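Outer membrane protein TP0453 (Treponema pallidum, PDB 3K8G) alters membrane permeability at acidic pH, increases the permeability of lipid vesicles in its non-lipidated form, and might be involved in ligand transport. Local coordinates at residues A[48-53]-A[78-83]; A[83-88]-A[108-113]. All blocks are in the same frame, centred on the assembly; numbering follows the deposited sequence.

Contact 1 of 2, residues A[48-53]-A[78-83]; sequences KKIVDR and YAFTNL
F80 reaches from the short helix 78-81 to I50 and its neighbours on helix 45-52, across a backbone gap that is smallest at I50 and T81, 8.8 Å between their CA atoms. The helices are two of the amphipathic helices inferred for this protein, whose fold is a U-shaped beta-half-barrel. The contact illustrates how one aromatic ring, gripped at its rim and on a face, can join two short helices through apolar and CH-pi contacts. With chi1 at 165°, the F80 ring swings away from its own backbone nitrogen and out of its helix toward the last turn of the other. There its far end meets backbone as well as side chains: CZ lies 3.6 Å from K49 O, approached obliquely, and close to I50 N, which sits at the ring edge near its plane. Two aliphatic groups also border that edge in plane, K49 CB at 3.8 Å from F80 CE1 and I50 CG1 at 4.0 Å from F80 CZ. The K49 chain then leads away from helix 78-81, so only its base takes part. I50 is the buried member of the group; it crosses the phenylalanine at about a right angle and continues onto Y76, I84 and V110. R53 lies over one face of the ring. Its chain runs past F80 in the opposite direction and bends near its end, while NE is hydrogen-bonded to the backbone O of S75, a bond that ties the polar end to the residues just before helix 78-81. The guanidinium is tilted 33° from the ring and meets it obliquely; the close approach is that of the methylene before it, R53 CD, 3.6 Å from the F80 ring centroid and 13° off the ring normal.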
loop_
_atom_site.group_PDB
_atom_site.type_symbol
_atom_site.label_atom_id
_atom_site.label_comp_id
_atom_site.label_asym_id
_atom_site.label_seq_id
_atom_site.Cartn_x
_atom_site.Cartn_y
_atom_site.Cartn_z
ATOM N N LYS A 48 -4.213 -10.471 10.717
ATOM C CA LYS A 48 -3.075 -10.196 11.599
ATOM C C LYS A 48 -2.137 -11.390 11.631
ATOM O O LYS A 48 -0.921 -11.233 11.524
ATOM C CB LYS A 48 -3.534 -9.808 13.024
ATOM C CG LYS A 48 -3.982 -8.358 13.150
ATOM C CD LYS A 48 -3.861 -7.828 14.576
ATOM C CE LYS A 48 -4.284 -6.356 14.644
ATOM N NZ LYS A 48 -3.970 -5.724 15.970
ATOM N N LYS A 49 -2.702 -12.594 11.747
ATOM C CA LYS A 49 -1.886 -13.805 11.750
ATOM C C LYS A 49 -1.050 -13.933 10.477
ATOM O O LYS A 49 0.135 -14.306 10.537
ATOM C CB LYS A 49 -2.751 -15.053 11.989
ATOM C CG LYS A 49 -3.174 -15.203 13.469
ATOM C CD LYS A 49 -4.155 -16.370 13.664
ATOM C CE LYS A 49 -4.526 -16.571 15.134
ATOM N NZ LYS A 49 -5.238 -15.382 15.667
ATOM N N ILE A 50 -1.658 -13.622 9.331
ATOM C CA ILE A 50 -0.937 -13.660 8.045
ATOM C C ILE A 50 0.211 -12.647 8.042
ATOM O O ILE A 50 1.353 -12.980 7.637
ATOM C CB ILE A 50 -1.896 -13.475 6.831
ATOM C CG1 ILE A 50 -2.862 -14.677 6.736
ATOM C CG2 ILE A 50 -1.104 -13.326 5.497
ATOM C CD1 ILE A 50 -3.993 -14.497 5.755
ATOM N N VAL A 51 -0.085 -11.432 8.509
ATOM C CA VAL A 51 0.925 -10.355 8.554
ATOM C C VAL A 51 2.114 -10.754 9.407
ATOM O O VAL A 51 3.250 -10.499 9.018
ATOM C CB VAL A 51 0.347 -8.978 8.991
ATOM C CG1 VAL A 51 1.403 -7.885 8.893
ATOM C CG2 VAL A 51 -0.745 -8.587 8.083
ATOM N N ASP A 52 1.857 -11.417 10.547
ATOM C CA ASP A 52 2.934 -11.885 11.436
ATOM C C ASP A 52 3.881 -12.903 10.794
ATOM O O ASP A 52 4.997 -13.103 11.276
ATOM C CB ASP A 52 2.365 -12.407 12.771
ATOM C CG ASP A 52 1.659 -11.303 13.575
ATOM O OD1 ASP A 52 0.868 -11.620 14.483
ATOM O OD2 ASP A 52 1.885 -10.106 13.295
ATOM N N ARG A 53 3.454 -13.502 9.686
ATOM C CA ARG A 53 4.294 -14.422 8.905
ATOM C C ARG A 53 4.770 -13.849 7.536
ATOM O O ARG A 53 5.270 -14.592 6.690
ATOM C CB ARG A 53 3.529 -15.729 8.671
ATOM C CG ARG A 53 3.212 -16.503 9.981
ATOM C CD ARG A 53 2.872 -17.951 9.699
ATOM N NE ARG A 53 4.071 -18.695 9.316
ATOM C CZ ARG A 53 4.830 -19.405 10.146
ATOM N NH1 ARG A 53 4.524 -19.504 11.439
ATOM N NH2 ARG A 53 5.901 -20.020 9.670
ATOM N N TYR A 78 1.391 -25.266 5.694
ATOM C CA TYR A 78 0.076 -25.904 5.867
ATOM C C TYR A 78 -0.429 -25.865 7.313
ATOM O O TYR A 78 -1.615 -25.666 7.550
ATOM C CB TYR A 78 0.130 -27.352 5.375
ATOM C CG TYR A 78 -1.181 -28.103 5.525
ATOM C CD1 TYR A 78 -1.304 -29.166 6.429
ATOM C CD2 TYR A 78 -2.296 -27.750 4.765
ATOM C CE1 TYR A 78 -2.510 -29.863 6.556
ATOM C CE2 TYR A 78 -3.496 -28.430 4.886
ATOM C CZ TYR A 78 -3.600 -29.481 5.780
ATOM O OH TYR A 78 -4.803 -30.137 5.885
ATOM N N ALA A 79 0.485 -26.038 8.265
ATOM C CA ALA A 79 0.140 -26.111 9.690
ATOM C C ALA A 79 -0.379 -24.762 10.158
ATOM O O ALA A 79 -1.151 -24.672 11.118
ATOM C CB ALA A 79 1.354 -26.541 10.519
ATOM N N PHE A 80 0.054 -23.704 9.477
ATOM C CA PHE A 80 -0.459 -22.370 9.768
ATOM C C PHE A 80 -1.810 -22.171 9.094
ATOM O O PHE A 80 -2.796 -21.859 9.762
ATOM C CB PHE A 80 0.540 -21.291 9.327
ATOM C CG PHE A 80 -0.050 -19.908 9.266
ATOM C CD1 PHE A 80 -0.437 -19.250 10.423
ATOM C CD2 PHE A 80 -0.219 -19.265 8.035
ATOM C CE1 PHE A 80 -0.984 -17.989 10.371
ATOM C CE2 PHE A 80 -0.768 -17.997 7.974
ATOM C CZ PHE A 80 -1.143 -17.355 9.141
ATOM N N THR A 81 -1.861 -22.379 7.774
ATOM C CA THR A 81 -3.084 -22.122 7.006
ATOM C C THR A 81 -4.277 -22.948 7.462
ATOM O O THR A 81 -5.398 -22.449 7.503
ATOM C CB THR A 81 -2.865 -22.272 5.469
ATOM O OG1 THR A 81 -2.383 -23.589 5.175
ATOM C CG2 THR A 81 -1.845 -21.242 4.979
ATOM N N ASN A 82 -4.038 -24.208 7.823
ATOM C CA ASN A 82 -5.113 -25.053 8.330
ATOM C C ASN A 82 -5.865 -24.499 9.550
ATOM O O ASN A 82 -7.059 -24.788 9.741
ATOM C CB ASN A 82 -4.607 -26.466 8.632
ATOM C CG ASN A 82 -5.714 -27.368 9.119
ATOM O OD1 ASN A 82 -6.703 -27.581 8.413
ATOM N ND2 ASN A 82 -5.582 -27.870 10.357
ATOM N N LEU A 83 -5.171 -23.688 10.344
ATOM C CA LEU A 83 -5.679 -23.174 11.615
ATOM C C LEU A 83 -6.333 -21.799 11.531
ATOM O O LEU A 83 -6.804 -21.265 12.543
ATOM C CB LEU A 83 -4.545 -23.148 12.649
ATOM C CG LEU A 83 -4.073 -24.566 13.014
ATOM C CD1 LEU A 83 -2.957 -24.514 14.055
ATOM C CD2 LEU A 83 -5.256 -25.400 13.511
#

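Contact 2 of 2, residues A[83-88]-A[108-113]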
loop_
_atom_site.group_PDB
_atom_site.type_symbol
_atom_site.label_atom_id
_atom_site.label_comp_id
_atom_site.label_asym_id
_atom_site.label_seq_id
_atom_site.Cartn_x
_atom_site.Cartn_y
_atom_site.Cartn_z
ATOM N N LEU A 83 -5.171 -23.688 10.344
ATOM C CA LEU A 83 -5.679 -23.174 11.615
ATOM C C LEU A 83 -6.333 -21.799 11.531
ATOM O O LEU A 83 -6.804 -21.265 12.543
ATOM C CB LEU A 83 -4.545 -23.148 12.649
ATOM C CG LEU A 83 -4.073 -24.566 13.014
ATOM C CD1 LEU A 83 -2.957 -24.514 14.055
ATOM C CD2 LEU A 83 -5.256 -25.400 13.511
ATOM N N ILE A 84 -6.320 -21.202 10.342
ATOM C CA ILE A 84 -7.054 -19.966 10.119
ATOM C C ILE A 84 -8.216 -20.203 9.156
ATOM O O ILE A 84 -8.509 -21.355 8.820
ATOM C CB ILE A 84 -6.131 -18.815 9.651
ATOM C CG1 ILE A 84 -5.273 -19.225 8.445
ATOM C CG2 ILE A 84 -5.254 -18.321 10.847
ATOM C CD1 ILE A 84 -4.512 -18.031 7.800
ATOM N N PHE A 85 -8.861 -19.122 8.709
ATOM C CA PHE A 85 -10.061 -19.215 7.874
ATOM C C PHE A 85 -11.068 -20.212 8.447
ATOM O O PHE A 85 -11.536 -21.101 7.753
ATOM C CB PHE A 85 -9.720 -19.602 6.418
ATOM C CG PHE A 85 -8.554 -18.852 5.843
ATOM C CD1 PHE A 85 -8.621 -17.471 5.649
ATOM C CD2 PHE A 85 -7.380 -19.525 5.516
ATOM C CE1 PHE A 85 -7.540 -16.769 5.139
ATOM C CE2 PHE A 85 -6.293 -18.826 4.980
ATOM C CZ PHE A 85 -6.379 -17.438 4.806
ATOM N N SER A 86 -11.402 -20.067 9.718
ATOM C CA SER A 86 -12.426 -20.920 10.305
ATOM C C SER A 86 -13.822 -20.467 9.862
ATOM O O SER A 86 -14.100 -19.271 9.791
ATOM C CB SER A 86 -12.291 -20.904 11.829
ATOM O OG SER A 86 -13.569 -20.878 12.434
ATOM N N ARG A 87 -14.694 -21.420 9.544
ATOM C CA ARG A 87 -16.094 -21.104 9.201
ATOM C C ARG A 87 -16.872 -20.382 10.305
ATOM O O ARG A 87 -17.861 -19.703 10.028
ATOM C CB ARG A 87 -16.860 -22.364 8.782
ATOM C CG ARG A 87 -16.569 -22.792 7.360
ATOM C CD ARG A 87 -15.711 -24.040 7.335
ATOM N NE ARG A 87 -16.401 -25.175 7.950
ATOM C CZ ARG A 87 -15.848 -26.370 8.156
ATOM N NH1 ARG A 87 -14.588 -26.600 7.790
ATOM N NH2 ARG A 87 -16.556 -27.343 8.729
ATOM N N SER A 88 -16.435 -20.510 11.554
ATOM C CA SER A 88 -17.104 -19.775 12.623
ATOM C C SER A 88 -16.715 -18.297 12.601
ATOM O O SER A 88 -17.290 -17.490 13.328
ATOM C CB SER A 88 -16.859 -20.410 14.005
ATOM O OG SER A 88 -15.499 -20.300 14.404
ATOM N N THR A 108 -13.602 -9.466 2.353
ATOM C CA THR A 108 -12.229 -9.932 2.159
ATOM C C THR A 108 -12.137 -11.315 1.533
ATOM O O THR A 108 -12.803 -12.254 1.987
ATOM C CB THR A 108 -11.435 -9.895 3.480
ATOM O OG1 THR A 108 -11.624 -8.630 4.101
ATOM C CG2 THR A 108 -9.934 -10.074 3.223
ATOM N N ASP A 109 -11.343 -11.420 0.454
ATOM C CA ASP A 109 -11.000 -12.692 -0.156
ATOM C C ASP A 109 -9.501 -12.952 -0.018
ATOM O O ASP A 109 -8.690 -12.037 -0.130
ATOM C CB ASP A 109 -11.465 -12.701 -1.609
ATOM C CG ASP A 109 -12.944 -12.305 -1.729
ATOM O OD1 ASP A 109 -13.761 -12.799 -0.891
ATOM O OD2 ASP A 109 -13.282 -11.455 -2.574
ATOM N N VAL A 110 -9.139 -14.193 0.265
ATOM C CA VAL A 110 -7.756 -14.529 0.539
ATOM C C VAL A 110 -7.433 -15.834 -0.140
ATOM O O VAL A 110 -8.232 -16.798 -0.103
ATOM C CB VAL A 110 -7.427 -14.620 2.058
ATOM C CG1 VAL A 110 -5.919 -14.907 2.283
ATOM C CG2 VAL A 110 -7.860 -13.364 2.820
ATOM N N SER A 111 -6.240 -15.875 -0.719
ATOM C CA SER A 111 -5.677 -17.100 -1.240
ATOM C C SER A 111 -4.249 -17.222 -0.801
ATOM O O SER A 111 -3.550 -16.211 -0.658
ATOM C CB SER A 111 -5.658 -17.065 -2.786
ATOM O OG SER A 111 -5.412 -18.387 -3.210
ATOM N N ILE A 112 -3.789 -18.456 -0.606
ATOM C CA ILE A 112 -2.377 -18.710 -0.342
ATOM C C ILE A 112 -1.935 -19.658 -1.456
ATOM O O ILE A 112 -1.915 -20.879 -1.275
ATOM C CB ILE A 112 -2.104 -19.355 1.056
ATOM C CG1 ILE A 112 -2.847 -18.631 2.189
ATOM C CG2 ILE A 112 -0.591 -19.425 1.335
ATOM C CD1 ILE A 112 -2.380 -17.249 2.455
ATOM N N PRO A 113 -1.604 -19.107 -2.629
ATOM C CA PRO A 113 -1.457 -20.001 -3.784
ATOM C C PRO A 113 -0.163 -20.818 -3.805
ATOM O O PRO A 113 -0.015 -21.679 -4.671
ATOM C CB PRO A 113 -1.552 -19.061 -4.994
ATOM C CG PRO A 113 -1.318 -17.697 -4.474
ATOM C CD PRO A 113 -1.448 -17.684 -2.980
#
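F85 and V110 meet through the far end of a phenyl ring and a branched side chain: F85 CZ lies 3.6 Å from V110 CG1, and F85 CE1 is 3.8 Å from V110 CB. The side chains cross at about a right angle, and V110 CG1 approaches the ring obliquely. A chi1 of -45° leaves CG of F85 beside its backbone N and opposite the carbonyl carbon, pointing the ring at V110. Along the strand, I112 adds a looser contact, with CG1 near the ring plane at the edge, 4.4 Å from F85 CE2. Both strand residues direct their CB toward the loop, whereas S111 between them turns its own away, to M130 and L134 of helix 130-135. This is the alternation expected of a beta strand, here one of the antiparallel strands of the half-barrel, with a loop residue packed onto one face and a helix onto the other. Around the phenyl group, Y103 stacks with it, W91 meets it edge-to-face and I50 of helix 45-52 touches it, so that it belongs to a buried aromatic and aliphatic cluster. The backbone of F85 takes positive phi and psi (47° and 52°), a left-handed conformation that turns the chain here, and its N-H is held by D46 OD2. Farther along, S86 OG accepts from S88 N at 3.0 Å, an ST turn.

Overall arrangement
Contacts 1 and 2 follow one another along the chain and share L83, with centres about 9 Å apart. Contact 1 joins two helices near the surface and is only partly buried; contact 2 sets the following loop against strand 108-114 and is buried. Each turns on a phenylalanine, but the surroundings differ: F80 meets backbone atoms, the aliphatic parts of K49 and R53, and I50, whereas F85 meets branched aliphatic residues and other aromatic rings. Helix 45-52 borders both, since I50 CD1 lies 3.9 Å from F85 CZ and K49 CD lies 3.6 Å from I84 CG2. T81 and I112 add a further apolar touch between helix 78-81 and the strand.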